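Local structure of transcriptional regulator (Streptococcus dysgalactiae, 4YV9) at residues 141-144 with 145-149; 131-134 with 135-139; 231-234 with 235-239; 204-207 with 208-212. The protein probably acts as a DNA-binding transcriptional regulator of quorum sensing, with a helical-repeat domain that binds SHP pheromone peptides and can be blocked by cyclic peptide inhibitors. All blocks are in the same frame, centred on the assembly; numbering follows the deposited sequence.

Contact 1 of 4, residues 141-144 with 145-149; sequences GYYE and IILLG
I146 lays its side chain over the ring of Y142, one turn earlier, at the start of helix 142-151 in the TPR-like repeat domain. From CB, 3.4 Å from Y142 O, the chain runs to CG1, which comes within 3.1 Å of that same oxygen and also sits over the middle of the ring. This is a CH-pi contact, with CG1 3.7 Å from the Y142 centroid and 10° off the ring normal. CD1 runs on outward past the rim, 3.9 Å from Y142 CE1. The tyrosine puts its ring there by turning CG anti to its backbone N (chi1 -173°). Y143 and L147 repeat the theme a residue later, but L147 CD1 lies nearer the rim, 3.8 Å from the Y143 centroid. The two pairs face different neighbours: Y142 and I146 pack on F73 and L77 and on the bound peptide, whereas Y143 and L147 pack on Y104, and Y143 OH bonds to E105. Backbone bonds open the helix, I145 N giving to G141 O. G141, the N-cap, has no side chain for a full capping box, but the reciprocal half is present. The E144 chain, bent at chi2 (79°), folds back so that OE1 accepts from G141 N at 2.9 Å, while OE2 is hydrogen-bonded to Y133 OH of the same chain and makes a salt bridge with K16 of the second subunit.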
loop_
_atom_site.group_PDB
_atom_site.type_symbol
_atom_site.label_atom_id
_atom_site.label_comp_id
_atom_site.label_asym_id
_atom_site.label_seq_id
_atom_site.Cartn_x
_atom_site.Cartn_y
_atom_site.Cartn_z
ATOM N N GLY B 141 2.621 -7.225 -13.163
ATOM C CA GLY B 141 3.103 -6.170 -12.294
ATOM C C GLY B 141 2.170 -4.990 -12.436
ATOM O O GLY B 141 1.142 -5.089 -13.098
ATOM N N TYR B 142 2.527 -3.881 -11.798
ATOM C CA TYR B 142 1.758 -2.640 -11.904
ATOM C C TYR B 142 1.429 -2.275 -13.363
ATOM O O TYR B 142 0.289 -1.922 -13.687
ATOM C CB TYR B 142 2.551 -1.518 -11.234
ATOM C CG TYR B 142 1.837 -0.202 -11.111
ATOM C CD1 TYR B 142 0.853 -0.017 -10.154
ATOM C CD2 TYR B 142 2.181 0.877 -11.926
ATOM C CE1 TYR B 142 0.189 1.215 -10.030
ATOM C CE2 TYR B 142 1.542 2.100 -11.804
ATOM C CZ TYR B 142 0.547 2.265 -10.855
ATOM O OH TYR B 142 -0.089 3.483 -10.730
ATOM N N TYR B 143 2.432 -2.374 -14.232
ATOM C CA TYR B 143 2.284 -2.076 -15.671
ATOM C C TYR B 143 1.130 -2.834 -16.322
ATOM O O TYR B 143 0.227 -2.232 -16.925
ATOM C CB TYR B 143 3.597 -2.411 -16.394
ATOM C CG TYR B 143 3.709 -2.029 -17.867
ATOM C CD1 TYR B 143 3.647 -0.701 -18.264
ATOM C CD2 TYR B 143 3.969 -2.996 -18.841
ATOM C CE1 TYR B 143 3.817 -0.343 -19.583
ATOM C CE2 TYR B 143 4.139 -2.645 -20.172
ATOM C CZ TYR B 143 4.053 -1.312 -20.532
ATOM O OH TYR B 143 4.219 -0.925 -21.843
ATOM N N GLU B 144 1.157 -4.157 -16.201
ATOM C CA GLU B 144 0.155 -4.987 -16.858
ATOM C C GLU B 144 -1.220 -4.763 -16.253
ATOM O O GLU B 144 -2.223 -4.742 -16.971
ATOM C CB GLU B 144 0.542 -6.473 -16.776
ATOM C CG GLU B 144 1.730 -6.860 -17.650
ATOM C CD GLU B 144 3.090 -6.472 -17.047
ATOM O OE1 GLU B 144 3.205 -6.336 -15.808
ATOM O OE2 GLU B 144 4.046 -6.290 -17.827
ATOM N N ILE B 145 -1.267 -4.576 -14.936
ATOM C CA ILE B 145 -2.522 -4.353 -14.231
ATOM C C ILE B 145 -3.154 -3.025 -14.663
ATOM O O ILE B 145 -4.355 -2.953 -14.925
ATOM C CB ILE B 145 -2.312 -4.361 -12.682
ATOM C CG1 ILE B 145 -1.818 -5.729 -12.202
ATOM C CG2 ILE B 145 -3.605 -3.992 -11.953
ATOM C CD1 ILE B 145 -1.233 -5.672 -10.779
ATOM N N ILE B 146 -2.347 -1.975 -14.745
ATOM C CA ILE B 146 -2.866 -0.661 -15.144
ATOM C C ILE B 146 -3.286 -0.650 -16.624
ATOM O O ILE B 146 -4.303 -0.051 -17.003
ATOM C CB ILE B 146 -1.825 0.436 -14.876
ATOM C CG1 ILE B 146 -1.580 0.576 -13.367
ATOM C CG2 ILE B 146 -2.264 1.787 -15.487
ATOM C CD1 ILE B 146 -2.781 1.024 -12.592
ATOM N N LEU B 147 -2.509 -1.320 -17.468
ATOM C CA LEU B 147 -2.889 -1.450 -18.868
ATOM C C LEU B 147 -4.258 -2.120 -18.991
ATOM O O LEU B 147 -5.153 -1.595 -19.653
ATOM C CB LEU B 147 -1.839 -2.232 -19.643
ATOM C CG LEU B 147 -0.570 -1.460 -20.010
ATOM C CD1 LEU B 147 0.465 -2.428 -20.563
ATOM C CD2 LEU B 147 -0.900 -0.345 -21.037
ATOM N N LEU B 148 -4.423 -3.267 -18.337
ATOM C CA LEU B 148 -5.678 -4.004 -18.396
ATOM C C LEU B 148 -6.833 -3.174 -17.867
ATOM O O LEU B 148 -7.891 -3.110 -18.488
ATOM C CB LEU B 148 -5.593 -5.314 -17.601
ATOM C CG LEU B 148 -6.914 -6.076 -17.452
ATOM C CD1 LEU B 148 -7.310 -6.647 -18.790
ATOM C CD2 LEU B 148 -6.817 -7.188 -16.411
ATOM N N GLY B 149 -6.619 -2.542 -16.719
ATOM C CA GLY B 149 -7.653 -1.749 -16.084
ATOM C C GLY B 149 -8.144 -0.648 -17.005
ATOM O O GLY B 149 -9.342 -0.444 -17.146
#

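Contact 2 of 4, residues 131-134 with 135-139; sequences TDYL and FSVEQ
Y133 and V137 form the tight side of this turn near the C-terminal end of helix 124-136. V137 CG2 lies over one face of the tyrosine ring, displaced toward its rim, 3.9 Å from the centroid and 26° off the normal, in a CH-pi contact. The same methyl is 3.6 Å from Y133 CZ. V137 carries CG1 anti to its backbone N (chi1 165°), which leaves CG2 as the branch turned back to the ring. This side is closed by helix 142-151, where Y143 and E144 pack against the pair, and Y133 stacks on Y104. S136 grips Y133 O twice: its OG donates at 2.6 Å, and its N at 3.0 Å from well above the carbonyl plane. The hydroxyl reaches back because chi1 (84°) sets OG between the backbone N and carbonyl carbon. The other flank is looser: F135 is largely solvent-exposed, with T159 and L163 of helix 157-169 beside it, and the one close touch there is CD2 at 3.2 Å from T131 O. A water lies 2.7 Å from L134 O and 2.8 Å from V137 O, where the helix gives way to loop. F135 N still bonds to T131 O, four back; S136 N divides between a weak bond to D132 O, four back, and the one to Y133 O, three back; V137 N then bonds weakly to L134 O, the tightened hydrogen bonding typical of a final helical turn.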
loop_
_atom_site.group_PDB
_atom_site.type_symbol
_atom_site.label_atom_id
_atom_site.label_comp_id
_atom_site.label_asym_id
_atom_site.label_seq_id
_atom_site.Cartn_x
_atom_site.Cartn_y
_atom_site.Cartn_z
ATOM N N THR B 131 -3.661 -7.537 -25.612
ATOM C CA THR B 131 -4.129 -8.716 -24.882
ATOM C C THR B 131 -3.168 -9.896 -25.108
ATOM O O THR B 131 -2.901 -10.673 -24.185
ATOM C CB THR B 131 -5.579 -9.112 -25.267
ATOM O OG1 THR B 131 -5.687 -9.357 -26.677
ATOM C CG2 THR B 131 -6.549 -8.013 -24.864
ATOM N N ASP B 132 -2.636 -10.010 -26.322
ATOM C CA ASP B 132 -1.617 -11.010 -26.606
ATOM C C ASP B 132 -0.390 -10.813 -25.708
ATOM O O ASP B 132 0.116 -11.781 -25.134
ATOM C CB ASP B 132 -1.204 -10.977 -28.080
ATOM C CG ASP B 132 -2.227 -11.639 -28.993
ATOM O OD1 ASP B 132 -3.211 -12.220 -28.482
ATOM O OD2 ASP B 132 -2.039 -11.583 -30.226
ATOM N N TYR B 133 0.087 -9.572 -25.583
ATOM C CA TYR B 133 1.168 -9.261 -24.646
ATOM C C TYR B 133 0.818 -9.705 -23.225
ATOM O O TYR B 133 1.639 -10.327 -22.537
ATOM C CB TYR B 133 1.494 -7.754 -24.630
ATOM C CG TYR B 133 2.381 -7.374 -23.462
ATOM C CD1 TYR B 133 3.703 -7.809 -23.404
ATOM C CD2 TYR B 133 1.889 -6.616 -22.397
ATOM C CE1 TYR B 133 4.521 -7.493 -22.327
ATOM C CE2 TYR B 133 2.705 -6.284 -21.305
ATOM C CZ TYR B 133 4.018 -6.732 -21.284
ATOM O OH TYR B 133 4.831 -6.431 -20.227
ATOM N N LEU B 134 -0.402 -9.376 -22.798
ATOM C CA LEU B 134 -0.848 -9.633 -21.427
ATOM C C LEU B 134 -0.948 -11.132 -21.135
ATOM O O LEU B 134 -0.595 -11.592 -20.036
ATOM C CB LEU B 134 -2.199 -8.956 -21.168
ATOM C CG LEU B 134 -2.162 -7.424 -21.028
ATOM C CD1 LEU B 134 -3.560 -6.862 -20.814
ATOM C CD2 LEU B 134 -1.253 -7.011 -19.871
ATOM N N PHE B 135 -1.416 -11.891 -22.124
ATOM C CA PHE B 135 -1.447 -13.345 -21.985
ATOM C C PHE B 135 -0.033 -13.928 -21.918
ATOM O O PHE B 135 0.176 -14.981 -21.321
ATOM C CB PHE B 135 -2.228 -13.986 -23.136
ATOM C CG PHE B 135 -3.713 -14.008 -22.921
ATOM C CD1 PHE B 135 -4.259 -14.693 -21.844
ATOM C CD2 PHE B 135 -4.564 -13.368 -23.804
ATOM C CE1 PHE B 135 -5.631 -14.732 -21.641
ATOM C CE2 PHE B 135 -5.933 -13.393 -23.613
ATOM C CZ PHE B 135 -6.472 -14.074 -22.528
ATOM N N SER B 136 0.930 -13.230 -22.517
ATOM C CA SER B 136 2.297 -13.738 -22.643
ATOM C C SER B 136 3.141 -13.540 -21.386
ATOM O O SER B 136 4.185 -14.165 -21.231
ATOM C CB SER B 136 2.999 -13.081 -23.836
ATOM O OG SER B 136 3.542 -11.819 -23.489
ATOM N N VAL B 137 2.688 -12.667 -20.495
ATOM C CA VAL B 137 3.421 -12.342 -19.270
ATOM C C VAL B 137 3.280 -13.450 -18.190
ATOM O O VAL B 137 2.212 -14.041 -18.056
ATOM C CB VAL B 137 2.933 -10.980 -18.721
ATOM C CG1 VAL B 137 3.365 -10.777 -17.302
ATOM C CG2 VAL B 137 3.444 -9.827 -19.610
ATOM N N GLU B 138 4.348 -13.741 -17.438
ATOM C CA GLU B 138 4.311 -14.804 -16.419
ATOM C C GLU B 138 3.896 -14.300 -15.029
ATOM O O GLU B 138 3.267 -15.027 -14.250
ATOM C CB GLU B 138 5.671 -15.505 -16.328
ATOM C CG GLU B 138 6.109 -16.214 -17.589
ATOM C CD GLU B 138 5.228 -17.412 -17.949
ATOM O OE1 GLU B 138 4.587 -18.011 -17.047
ATOM O OE2 GLU B 138 5.206 -17.771 -19.147
ATOM N N GLN B 139 4.292 -13.069 -14.730
ATOM C CA GLN B 139 3.879 -12.329 -13.547
ATOM C C GLN B 139 3.443 -10.917 -13.856
ATOM O O GLN B 139 4.166 -10.123 -14.449
ATOM C CB GLN B 139 4.994 -12.370 -12.507
ATOM C CG GLN B 139 5.607 -11.069 -11.959
ATOM C CD GLN B 139 6.378 -11.371 -10.682
ATOM O OE1 GLN B 139 6.746 -12.530 -10.478
ATOM N NE2 GLN B 139 6.753 -10.322 -9.895
HETATM O O HOH W 1 -0.572 -13.620 -18.314
#

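Contact 3 of 4, residues 231-234 with 235-239; sequences HGYY and KLKQG
H231 O accepts from K235 N at 2.8 Å, as short a bond as any across this turn, close to the C-terminal end of helix 221-236, which a Schellman motif finishes. G232 O and Y233 O continue the ladder to L236 N and K237 N. Beyond them the pattern changes: G239, the C-prime residue with positive phi, gives its N to L236 O at 2.9 Å, while Q240 N turns back to K235 O. Above the ladder, K235 crosses one face of the H231 imidazole. Its chain, extended beyond CG, carries CE to 3.6 Å from the ring centroid, 16° off the normal, as a CH-pi contact, CE1 being the nearest ring atom at 3.5 Å. The histidine meets it by holding CG anti to its backbone N (chi1 -172°). K235 NZ goes on past the ring to a salt bridge with D246, and it is the CE methylene that lies over the face. The H231 ring in turn meets F227 at a small angle between planes. On another flank Q238 lies across a face of the Y234 ring, its amide plane 82° from that of the ring. Y234 also packs on I208 and S204 of helix 201-215. Y233, whose OH bonds to D197, runs alongside K237, which is bent at chi2 and sends NZ to I196 O; K237 CE comes within 3.7 Å of Y233 OH.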
loop_
_atom_site.group_PDB
_atom_site.type_symbol
_atom_site.label_atom_id
_atom_site.label_comp_id
_atom_site.label_asym_id
_atom_site.label_seq_id
_atom_site.Cartn_x
_atom_site.Cartn_y
_atom_site.Cartn_z
ATOM N N HIS B 231 -21.958 -8.035 -4.736
ATOM C CA HIS B 231 -22.365 -9.385 -4.383
ATOM C C HIS B 231 -23.861 -9.414 -4.049
ATOM O O HIS B 231 -24.570 -10.346 -4.421
ATOM C CB HIS B 231 -21.522 -9.893 -3.210
ATOM C CG HIS B 231 -21.727 -11.341 -2.899
ATOM N ND1 HIS B 231 -21.427 -11.887 -1.670
ATOM C CD2 HIS B 231 -22.197 -12.359 -3.657
ATOM C CE1 HIS B 231 -21.713 -13.178 -1.681
ATOM N NE2 HIS B 231 -22.178 -13.490 -2.877
ATOM N N GLY B 232 -24.340 -8.381 -3.361
ATOM C CA GLY B 232 -25.762 -8.263 -3.079
ATOM C C GLY B 232 -26.530 -8.211 -4.383
ATOM O O GLY B 232 -27.603 -8.809 -4.520
ATOM N N TYR B 233 -25.956 -7.504 -5.353
ATOM C CA TYR B 233 -26.541 -7.374 -6.687
ATOM C C TYR B 233 -26.599 -8.736 -7.382
ATOM O O TYR B 233 -27.600 -9.085 -8.019
ATOM C CB TYR B 233 -25.733 -6.359 -7.501
ATOM C CG TYR B 233 -26.130 -6.185 -8.952
ATOM C CD1 TYR B 233 -27.460 -6.030 -9.327
ATOM C CD2 TYR B 233 -25.157 -6.135 -9.947
ATOM C CE1 TYR B 233 -27.812 -5.854 -10.658
ATOM C CE2 TYR B 233 -25.496 -5.955 -11.273
ATOM C CZ TYR B 233 -26.821 -5.821 -11.624
ATOM O OH TYR B 233 -27.146 -5.651 -12.948
ATOM N N TYR B 234 -25.528 -9.508 -7.238
ATOM C CA TYR B 234 -25.497 -10.884 -7.722
ATOM C C TYR B 234 -26.565 -11.731 -7.038
ATOM O O TYR B 234 -27.239 -12.524 -7.687
ATOM C CB TYR B 234 -24.112 -11.490 -7.495
ATOM C CG TYR B 234 -24.047 -12.997 -7.589
ATOM C CD1 TYR B 234 -23.938 -13.628 -8.818
ATOM C CD2 TYR B 234 -24.074 -13.783 -6.446
ATOM C CE1 TYR B 234 -23.859 -14.991 -8.909
ATOM C CE2 TYR B 234 -23.994 -15.159 -6.524
ATOM C CZ TYR B 234 -23.886 -15.758 -7.761
ATOM O OH TYR B 234 -23.811 -17.127 -7.857
ATOM N N LYS B 235 -26.708 -11.554 -5.727
ATOM C CA LYS B 235 -27.704 -12.288 -4.950
ATOM C C LYS B 235 -29.112 -11.946 -5.417
ATOM O O LYS B 235 -29.966 -12.831 -5.558
ATOM C CB LYS B 235 -27.570 -11.983 -3.456
ATOM C CG LYS B 235 -26.317 -12.528 -2.801
ATOM C CD LYS B 235 -26.333 -12.237 -1.310
ATOM C CE LYS B 235 -24.945 -12.349 -0.709
ATOM N NZ LYS B 235 -24.960 -12.072 0.754
ATOM N N LEU B 236 -29.347 -10.656 -5.644
ATOM C CA LEU B 236 -30.642 -10.193 -6.118
ATOM C C LEU B 236 -30.994 -10.839 -7.450
ATOM O O LEU B 236 -32.085 -11.379 -7.610
ATOM C CB LEU B 236 -30.660 -8.668 -6.254
ATOM C CG LEU B 236 -31.953 -8.102 -6.848
ATOM C CD1 LEU B 236 -33.161 -8.608 -6.076
ATOM C CD2 LEU B 236 -31.924 -6.584 -6.854
ATOM N N LYS B 237 -30.059 -10.810 -8.395
ATOM C CA LYS B 237 -30.295 -11.371 -9.720
ATOM C C LYS B 237 -30.564 -12.869 -9.681
ATOM O O LYS B 237 -30.795 -13.490 -10.718
ATOM C CB LYS B 237 -29.109 -11.086 -10.640
ATOM C CG LYS B 237 -29.303 -9.871 -11.529
ATOM C CD LYS B 237 -28.733 -10.118 -12.917
ATOM C CE LYS B 237 -28.765 -8.856 -13.768
ATOM N NZ LYS B 237 -28.213 -9.094 -15.130
ATOM N N GLN B 238 -30.538 -13.447 -8.485
ATOM C CA GLN B 238 -30.912 -14.839 -8.299
ATOM C C GLN B 238 -31.827 -15.031 -7.093
ATOM O O GLN B 238 -31.672 -15.985 -6.333
ATOM C CB GLN B 238 -29.666 -15.706 -8.163
ATOM C CG GLN B 238 -29.069 -16.101 -9.497
ATOM C CD GLN B 238 -27.579 -16.300 -9.412
ATOM O OE1 GLN B 238 -26.908 -15.644 -8.619
ATOM N NE2 GLN B 238 -27.051 -17.211 -10.222
ATOM N N GLY B 239 -32.765 -14.108 -6.920
ATOM C CA GLY B 239 -33.874 -14.293 -6.000
ATOM C C GLY B 239 -33.570 -14.474 -4.523
ATOM O O GLY B 239 -34.272 -15.212 -3.832
#

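Contact 4 of 4, residues 204-207 with 208-212; sequences SHYL and IEKIE
The Y206 ring carries the aliphatic part of K210 over one face. K210 CG lies over that face, offset toward the rim, 3.8 Å from the centroid and 25° off the normal, as a CH-pi contact, with Y206 CE1 its closest ring atom at 3.5 Å. The lysine does not run straight out: it bends at chi2 (-60°) and again at chi3 (-64°), carrying CD over the phenol end, 3.9 Å from Y206 CZ, and CE to 4.0 Å from Y206 OH. V168 and K165 of helix 157-169 also touch the tyrosine. Elsewhere round the helix the contact is made by branched aliphatics against carbonyl oxygens. I208 brings CG1 and CD1 both to 3.3 Å of S204 O, the oxygen to which its own N donates, and I211 does the same over L207 O, with CG1 at 3.2 Å. S204 OG bonds back to Y200 O, which suits its buried place against helix 179-197. I208 and I211 face helix 221-236 as well, meeting H231 and F227 respectively. One flank of helix 201-215 is thus aliphatic and buried and another bears a partly exposed tyrosine-lysine pair, as in the amphipathic helices of TPR-like repeats.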
loop_
_atom_site.group_PDB
_atom_site.type_symbol
_atom_site.label_atom_id
_atom_site.label_comp_id
_atom_site.label_asym_id
_atom_site.label_seq_id
_atom_site.Cartn_x
_atom_site.Cartn_y
_atom_site.Cartn_z
ATOM N N SER B 204 -19.327 -15.218 -12.387
ATOM C CA SER B 204 -19.602 -14.474 -11.159
ATOM C C SER B 204 -19.194 -15.277 -9.922
ATOM O O SER B 204 -18.510 -14.765 -9.040
ATOM C CB SER B 204 -21.086 -14.107 -11.073
ATOM O OG SER B 204 -21.466 -13.317 -12.178
ATOM N N HIS B 205 -19.613 -16.539 -9.877
ATOM C CA HIS B 205 -19.316 -17.413 -8.746
ATOM C C HIS B 205 -17.813 -17.574 -8.530
ATOM O O HIS B 205 -17.331 -17.413 -7.410
ATOM C CB HIS B 205 -19.960 -18.784 -8.938
ATOM C CG HIS B 205 -19.725 -19.714 -7.793
ATOM N ND1 HIS B 205 -18.630 -20.545 -7.720
ATOM C CD2 HIS B 205 -20.431 -19.922 -6.654
ATOM C CE1 HIS B 205 -18.674 -21.237 -6.595
ATOM N NE2 HIS B 205 -19.762 -20.877 -5.934
ATOM N N TYR B 206 -17.084 -17.894 -9.596
ATOM C CA TYR B 206 -15.619 -17.917 -9.542
ATOM C C TYR B 206 -15.037 -16.628 -8.947
ATOM O O TYR B 206 -14.195 -16.682 -8.058
ATOM C CB TYR B 206 -15.031 -18.158 -10.944
ATOM C CG TYR B 206 -13.513 -17.997 -11.029
ATOM C CD1 TYR B 206 -12.935 -16.747 -11.232
ATOM C CD2 TYR B 206 -12.667 -19.095 -10.913
ATOM C CE1 TYR B 206 -11.558 -16.591 -11.306
ATOM C CE2 TYR B 206 -11.284 -18.954 -10.991
ATOM C CZ TYR B 206 -10.737 -17.695 -11.187
ATOM O OH TYR B 206 -9.371 -17.526 -11.261
ATOM N N LEU B 207 -15.485 -15.471 -9.443
ATOM C CA LEU B 207 -14.905 -14.192 -9.051
ATOM C C LEU B 207 -15.182 -13.839 -7.596
ATOM O O LEU B 207 -14.337 -13.266 -6.912
ATOM C CB LEU B 207 -15.430 -13.069 -9.956
ATOM C CG LEU B 207 -14.808 -13.061 -11.345
ATOM C CD1 LEU B 207 -15.591 -12.163 -12.301
ATOM C CD2 LEU B 207 -13.354 -12.630 -11.253
ATOM N N ILE B 208 -16.378 -14.179 -7.143
ATOM C CA ILE B 208 -16.788 -13.972 -5.764
ATOM C C ILE B 208 -15.880 -14.746 -4.808
ATOM O O ILE B 208 -15.401 -14.207 -3.809
ATOM C CB ILE B 208 -18.261 -14.405 -5.580
ATOM C CG1 ILE B 208 -19.187 -13.345 -6.179
ATOM C CG2 ILE B 208 -18.584 -14.656 -4.118
ATOM C CD1 ILE B 208 -20.570 -13.895 -6.550
ATOM N N GLU B 209 -15.630 -16.006 -5.135
ATOM C CA GLU B 209 -14.713 -16.829 -4.344
ATOM C C GLU B 209 -13.291 -16.231 -4.318
ATOM O O GLU B 209 -12.683 -16.134 -3.255
ATOM C CB GLU B 209 -14.696 -18.260 -4.887
ATOM C CG GLU B 209 -13.765 -19.199 -4.155
ATOM C CD GLU B 209 -12.366 -19.216 -4.747
ATOM O OE1 GLU B 209 -12.191 -18.725 -5.883
ATOM O OE2 GLU B 209 -11.450 -19.714 -4.069
ATOM N N LYS B 210 -12.776 -15.820 -5.478
ATOM C CA LYS B 210 -11.461 -15.172 -5.554
ATOM C C LYS B 210 -11.414 -13.870 -4.755
ATOM O O LYS B 210 -10.463 -13.623 -4.023
ATOM C CB LYS B 210 -11.068 -14.873 -7.003
ATOM C CG LYS B 210 -11.025 -16.080 -7.919
ATOM C CD LYS B 210 -10.020 -17.127 -7.445
ATOM C CE LYS B 210 -8.595 -16.629 -7.478
ATOM N NZ LYS B 210 -7.661 -17.735 -7.027
ATOM N N ILE B 211 -12.435 -13.032 -4.902
ATOM C CA ILE B 211 -12.457 -11.752 -4.200
ATOM C C ILE B 211 -12.497 -11.976 -2.689
ATOM O O ILE B 211 -11.808 -11.298 -1.942
ATOM C CB ILE B 211 -13.642 -10.878 -4.651
ATOM C CG1 ILE B 211 -13.399 -10.357 -6.078
ATOM C CG2 ILE B 211 -13.823 -9.687 -3.712
ATOM C CD1 ILE B 211 -14.698 -9.925 -6.819
ATOM N N GLU B 212 -13.281 -12.947 -2.242
ATOM C CA GLU B 212 -13.343 -13.248 -0.817
ATOM C C GLU B 212 -11.968 -13.656 -0.312
ATOM O O GLU B 212 -11.564 -13.269 0.791
ATOM C CB GLU B 212 -14.356 -14.356 -0.532
ATOM C CG GLU B 212 -15.788 -13.923 -0.722
ATOM C CD GLU B 212 -16.769 -15.078 -0.621
ATOM O OE1 GLU B 212 -16.336 -16.251 -0.701
ATOM O OE2 GLU B 212 -17.973 -14.804 -0.453
#

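How the contacts relate
The four contacts fall into two touching pairs within the repeat domain. Contacts 1 and 2, on successive helices 124-136 and 142-151, have centres 11 Å apart and meet through Y133 OH and E144 OE2, 2.5 Å apart and probably hydrogen-bonded, with L134 CD2 packing on E144 CB at 3.6 Å. Both also touch the second subunit. Contacts 4 and 3, on successive helices 201-215 and 221-236, are 13 Å apart between centres; there I208 CD1 wedges against Y234 CD2 at 3.5 Å and H231 CD2 at 3.7 Å. The pairs do not touch: the closest approach, contact 1 to contact 4, leaves about 10 Å between nearest atoms. The bound peptide packs on contact 1, through Y142 and I146.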